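Local coordinates for pyoverdine biosynthesis protein PvcB (Pseudomonas aeruginosa, PDB 4YLM) that catalyses the iron- and 2-oxoglutarate-dependent oxidation of tyrosine isonitrile in the biosynthesis of paerucumarin, at residues F27-V40 and H55-A67. Sequence-based numbering, arbitrary orientation.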
loop_
_atom_site.group_PDB
_atom_site.type_symbol
_atom_site.label_atom_id
_atom_site.label_comp_id
_atom_site.label_asym_id
_atom_site.label_seq_id
_atom_site.Cartn_x
_atom_site.Cartn_y
_atom_site.Cartn_z
ATOM N N PHE A 27 10.314 -13.817 -12.061
ATOM C CA PHE A 27 10.297 -12.560 -11.316
ATOM C C PHE A 27 10.135 -11.429 -12.305
ATOM O O PHE A 27 10.108 -11.655 -13.520
ATOM C CB PHE A 27 11.577 -12.373 -10.475
ATOM C CG PHE A 27 12.827 -12.037 -11.285
ATOM C CD1 PHE A 27 13.503 -13.022 -11.989
ATOM C CD2 PHE A 27 13.341 -10.746 -11.292
ATOM C CE1 PHE A 27 14.661 -12.716 -12.716
ATOM C CE2 PHE A 27 14.499 -10.433 -12.005
ATOM C CZ PHE A 27 15.158 -11.424 -12.720
ATOM N N GLY A 28 10.020 -10.205 -11.796
ATOM C CA GLY A 28 9.989 -9.051 -12.673
ATOM C C GLY A 28 8.576 -8.666 -13.071
ATOM O O GLY A 28 7.707 -9.517 -13.205
ATOM N N LEU A 29 8.355 -7.374 -13.280
ATOM C CA LEU A 29 7.040 -6.879 -13.666
ATOM C C LEU A 29 7.209 -5.697 -14.603
ATOM O O LEU A 29 8.082 -4.861 -14.395
ATOM C CB LEU A 29 6.252 -6.468 -12.414
ATOM C CG LEU A 29 4.798 -6.020 -12.598
ATOM C CD1 LEU A 29 3.945 -7.240 -12.954
ATOM C CD2 LEU A 29 4.277 -5.368 -11.308
ATOM N N LEU A 30 6.409 -5.651 -15.666
ATOM C CA LEU A 30 6.424 -4.532 -16.588
ATOM C C LEU A 30 5.241 -3.645 -16.258
ATOM O O LEU A 30 4.116 -4.131 -16.147
ATOM C CB LEU A 30 6.308 -5.006 -18.046
ATOM C CG LEU A 30 6.089 -3.936 -19.129
ATOM C CD1 LEU A 30 7.277 -2.951 -19.223
ATOM C CD2 LEU A 30 5.800 -4.551 -20.515
ATOM N N LEU A 31 5.492 -2.345 -16.119
ATOM C CA LEU A 31 4.411 -1.376 -15.901
ATOM C C LEU A 31 4.405 -0.393 -17.050
ATOM O O LEU A 31 5.457 0.094 -17.454
ATOM C CB LEU A 31 4.625 -0.594 -14.609
ATOM C CG LEU A 31 4.590 -1.362 -13.285
ATOM C CD1 LEU A 31 5.934 -1.986 -13.045
ATOM C CD2 LEU A 31 4.239 -0.399 -12.147
ATOM N N GLU A 32 3.218 -0.081 -17.556
ATOM C CA GLU A 32 3.110 0.887 -18.632
ATOM C C GLU A 32 1.988 1.863 -18.324
ATOM O O GLU A 32 1.044 1.526 -17.610
ATOM C CB GLU A 32 2.876 0.178 -19.971
ATOM C CG GLU A 32 3.990 -0.797 -20.336
ATOM C CD GLU A 32 3.631 -1.623 -21.563
ATOM O OE1 GLU A 32 4.062 -1.244 -22.669
ATOM O OE2 GLU A 32 2.883 -2.622 -21.425
ATOM N N PRO A 33 2.090 3.085 -18.863
ATOM C CA PRO A 33 1.180 4.173 -18.492
ATOM C C PRO A 33 -0.289 3.895 -18.806
ATOM O O PRO A 33 -0.612 3.330 -19.847
ATOM C CB PRO A 33 1.708 5.372 -19.307
ATOM C CG PRO A 33 2.578 4.769 -20.400
ATOM C CD PRO A 33 3.138 3.519 -19.809
ATOM N N GLY A 34 -1.173 4.306 -17.905
ATOM C CA GLY A 34 -2.596 4.115 -18.105
ATOM C C GLY A 34 -3.287 5.331 -18.705
ATOM O O GLY A 34 -4.482 5.280 -18.991
ATOM N N ARG A 35 -2.535 6.417 -18.876
ATOM C CA ARG A 35 -3.058 7.648 -19.469
ATOM C C ARG A 35 -2.034 8.259 -20.398
ATOM O O ARG A 35 -0.836 8.170 -20.150
ATOM C CB ARG A 35 -3.399 8.694 -18.396
ATOM C CG ARG A 35 -4.523 8.304 -17.438
ATOM C CD ARG A 35 -4.899 9.503 -16.527
ATOM N NE ARG A 35 -3.831 9.861 -15.589
ATOM C CZ ARG A 35 -3.856 9.572 -14.286
ATOM N NH1 ARG A 35 -4.887 8.912 -13.772
ATOM N NH2 ARG A 35 -2.840 9.926 -13.498
ATOM N N PRO A 36 -2.504 8.930 -21.460
ATOM C CA PRO A 36 -1.580 9.642 -22.344
ATOM C C PRO A 36 -0.718 10.631 -21.563
ATOM O O PRO A 36 -1.250 11.396 -20.760
ATOM C CB PRO A 36 -2.520 10.386 -23.302
ATOM C CG PRO A 36 -3.743 9.531 -23.359
ATOM C CD PRO A 36 -3.897 8.985 -21.942
ATOM N N GLY A 37 0.593 10.591 -21.779
ATOM C CA GLY A 37 1.499 11.561 -21.179
ATOM C C GLY A 37 1.853 11.321 -19.714
ATOM O O GLY A 37 2.550 12.128 -19.096
ATOM N N MET A 38 1.393 10.210 -19.149
ATOM C CA MET A 38 1.621 9.948 -17.725
ATOM C C MET A 38 3.103 9.941 -17.353
ATOM O O MET A 38 3.948 9.432 -18.088
ATOM C CB MET A 38 0.943 8.645 -17.305
ATOM C CG MET A 38 1.190 8.228 -15.855
ATOM S SD MET A 38 0.206 6.757 -15.460
ATOM C CE MET A 38 -1.433 7.421 -15.484
ATOM N N HIS A 39 3.412 10.527 -16.204
ATOM C CA HIS A 39 4.785 10.665 -15.722
ATOM C C HIS A 39 4.974 9.648 -14.591
ATOM O O HIS A 39 4.009 9.308 -13.921
ATOM C CB HIS A 39 4.931 12.097 -15.196
ATOM C CG HIS A 39 6.319 12.478 -14.787
ATOM N ND1 HIS A 39 6.896 12.045 -13.614
ATOM C CD2 HIS A 39 7.213 13.322 -15.360
ATOM C CE1 HIS A 39 8.104 12.573 -13.500
ATOM N NE2 HIS A 39 8.318 13.355 -14.544
ATOM N N VAL A 40 6.189 9.146 -14.373
ATOM C CA VAL A 40 6.382 8.114 -13.365
ATOM C C VAL A 40 5.928 8.575 -11.975
ATOM O O VAL A 40 5.506 7.758 -11.157
ATOM C CB VAL A 40 7.850 7.646 -13.250
ATOM C CG1 VAL A 40 8.303 6.940 -14.533
ATOM C CG2 VAL A 40 8.741 8.812 -12.923
ATOM N N HIS A 55 8.066 -8.606 -6.557
ATOM C CA HIS A 55 8.427 -8.950 -7.924
ATOM C C HIS A 55 9.936 -8.777 -8.167
ATOM O O HIS A 55 10.450 -9.251 -9.176
ATOM C CB HIS A 55 7.664 -8.083 -8.923
ATOM C CG HIS A 55 6.178 -8.296 -8.919
ATOM N ND1 HIS A 55 5.573 -9.349 -9.573
ATOM C CD2 HIS A 55 5.174 -7.563 -8.377
ATOM C CE1 HIS A 55 4.263 -9.262 -9.424
ATOM N NE2 HIS A 55 3.994 -8.194 -8.693
ATOM N N HIS A 56 10.611 -8.058 -7.264
ATOM C CA HIS A 56 12.082 -7.878 -7.267
ATOM C C HIS A 56 12.670 -6.965 -8.334
ATOM O O HIS A 56 13.725 -6.362 -8.126
ATOM C CB HIS A 56 12.815 -9.238 -7.240
ATOM C CG HIS A 56 12.310 -10.154 -6.171
ATOM N ND1 HIS A 56 12.246 -9.779 -4.846
ATOM C CD2 HIS A 56 11.817 -11.417 -6.231
ATOM C CE1 HIS A 56 11.743 -10.773 -4.132
ATOM N NE2 HIS A 56 11.472 -11.778 -4.948
ATOM N N LEU A 57 12.011 -6.859 -9.478
ATOM C CA LEU A 57 12.500 -6.004 -10.553
ATOM C C LEU A 57 11.322 -5.368 -11.275
ATOM O O LEU A 57 10.496 -6.069 -11.858
ATOM C CB LEU A 57 13.349 -6.819 -11.556
ATOM C CG LEU A 57 14.053 -6.023 -12.666
ATOM C CD1 LEU A 57 15.016 -4.984 -12.081
ATOM C CD2 LEU A 57 14.807 -6.943 -13.648
ATOM N N LEU A 58 11.223 -4.041 -11.227
ATOM C CA LEU A 58 10.157 -3.353 -11.943
ATOM C C LEU A 58 10.731 -2.617 -13.147
ATOM O O LEU A 58 11.777 -1.969 -13.049
ATOM C CB LEU A 58 9.451 -2.330 -11.042
ATOM C CG LEU A 58 9.020 -2.780 -9.647
ATOM C CD1 LEU A 58 8.255 -1.637 -8.949
ATOM C CD2 LEU A 58 8.146 -4.030 -9.728
ATOM N N LEU A 59 10.036 -2.709 -14.274
ATOM C CA LEU A 59 10.392 -1.936 -15.448
ATOM C C LEU A 59 9.219 -1.024 -15.744
ATOM O O LEU A 59 8.148 -1.499 -16.089
ATOM C CB LEU A 59 10.671 -2.863 -16.643
ATOM C CG LEU A 59 10.727 -2.209 -18.030
ATOM C CD1 LEU A 59 11.773 -1.092 -18.058
ATOM C CD2 LEU A 59 10.996 -3.260 -19.146
ATOM N N LEU A 60 9.392 0.276 -15.528
ATOM C CA LEU A 60 8.380 1.247 -15.935
ATOM C C LEU A 60 8.798 1.783 -17.295
ATOM O O LEU A 60 9.842 2.438 -17.422
ATOM C CB LEU A 60 8.270 2.400 -14.936
ATOM C CG LEU A 60 7.647 2.056 -13.577
ATOM C CD1 LEU A 60 8.600 1.258 -12.727
ATOM C CD2 LEU A 60 7.250 3.351 -12.859
ATOM N N ARG A 61 7.984 1.509 -18.309
ATOM C CA ARG A 61 8.375 1.797 -19.688
ATOM C C ARG A 61 7.309 2.588 -20.408
ATOM O O ARG A 61 6.126 2.243 -20.368
ATOM C CB ARG A 61 8.681 0.485 -20.441
ATOM C CG ARG A 61 8.952 0.655 -21.944
ATOM C CD ARG A 61 9.660 -0.582 -22.524
ATOM N NE ARG A 61 11.077 -0.619 -22.180
ATOM C CZ ARG A 61 11.933 -1.548 -22.604
ATOM N NH1 ARG A 61 11.513 -2.548 -23.376
ATOM N NH2 ARG A 61 13.209 -1.482 -22.246
ATOM N N GLY A 62 7.725 3.662 -21.064
ATOM C CA GLY A 62 6.812 4.465 -21.851
ATOM C C GLY A 62 6.239 5.634 -21.059
ATOM O O GLY A 62 5.335 6.326 -21.531
ATOM N N PHE A 63 6.749 5.856 -19.850
ATOM C CA PHE A 63 6.291 7.006 -19.047
ATOM C C PHE A 63 7.128 8.227 -19.422
ATOM O O PHE A 63 8.267 8.087 -19.852
ATOM C CB PHE A 63 6.467 6.744 -17.540
ATOM C CG PHE A 63 5.537 5.696 -16.984
ATOM C CD1 PHE A 63 4.372 6.064 -16.323
ATOM C CD2 PHE A 63 5.837 4.348 -17.104
ATOM C CE1 PHE A 63 3.508 5.102 -15.805
ATOM C CE2 PHE A 63 4.981 3.375 -16.596
ATOM C CZ PHE A 63 3.813 3.749 -15.945
ATOM N N ALA A 64 6.578 9.422 -19.250
ATOM C CA ALA A 64 7.415 10.617 -19.291
ATOM C C ALA A 64 8.228 10.513 -18.015
ATOM O O ALA A 64 7.710 10.095 -16.971
ATOM C CB ALA A 64 6.555 11.889 -19.266
ATOM N N ALA A 65 9.494 10.879 -18.073
ATOM C CA ALA A 65 10.330 10.791 -16.884
ATOM C C ALA A 65 11.070 12.115 -16.599
ATOM O O ALA A 65 10.596 13.194 -16.946
ATOM C CB ALA A 65 11.303 9.587 -16.983
ATOM N N PHE A 66 12.229 12.022 -15.967
ATOM C CA PHE A 66 12.835 13.184 -15.339
ATOM C C PHE A 66 13.674 14.032 -16.295
ATOM O O PHE A 66 14.492 13.516 -17.052
ATOM C CB PHE A 66 13.628 12.731 -14.112
ATOM C CG PHE A 66 12.821 11.869 -13.182
ATOM C CD1 PHE A 66 12.007 12.443 -12.216
ATOM C CD2 PHE A 66 12.832 10.488 -13.313
ATOM C CE1 PHE A 66 11.239 11.649 -11.367
ATOM C CE2 PHE A 66 12.069 9.686 -12.475
ATOM C CZ PHE A 66 11.268 10.270 -11.494
ATOM N N ALA A 67 13.456 15.339 -16.243
ATOM C CA ALA A 67 14.121 16.264 -17.153
ATOM C C ALA A 67 15.614 16.364 -16.890
ATOM O O ALA A 67 16.380 16.682 -17.793
ATOM C CB ALA A 67 13.462 17.659 -17.083
HETATM O O HOH W 1 6.926 -11.266 -11.049
HETATM O O HOH W 2 4.852 1.324 -22.755
HETATM O O HOH W 3 3.573 8.604 -20.919
#
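F63 sets its CG anti to its own carbonyl carbon (chi1 -69°), which places the ring between P33 and M38. P33 lies over one face of the ring in a CH-pi contact, its CD 3.9 Å from the F63 centroid, while M38, with CG anti to the backbone N (chi1 176°), runs alongside F63 and brings SD to the ring edge, 3.7 Å from CE1, a Met-aromatic contact. L31 O also sits at that ring's edge. V40 links two aromatic residues, its CG1 packing on F63 CB at 3.5 Å and its CG2 on the ring of F66, whose face meets the edge of the H39 imidazole in a T-shaped pair, planes at 89°. A64 closes this end through its backbone: its N donates to M38 O and its O accepts from V40 N. Strands 29-33 and 57-60 run parallel and, joined by helix 45-55, form a beta-alpha-beta unit inserted between strand 12-16 and strand 251-255 in the mixed sheet of this TfdA-family oxygenase. L59 N to L29 O, L31 N to L59 O (2.8 Å, nearly straight) and R61 N to L31 O stitch them together. L29, L31, L58 and L60 share one sheet face, where helix 45-55 covers L31 and L58; L30 and L59 lie side by side on the other, CD1 of L30 3.7 Å from CG of L59. Where the helix gives way to the second strand, H55 O accepts from G28 N, and L29 CD2 makes a CH-pi contact over the H55 imidazole face, 4.0 Å from its centroid. A water lies in the plane of that imidazole and joins H55 ND1 to G28 O; H55 NE2 bonds to D9 O of a neighbouring subunit. F27 turns a ring edge to L57 CB, and the side chains of L57 and H261, a probable ligand of the catalytic iron, are about 8 Å apart.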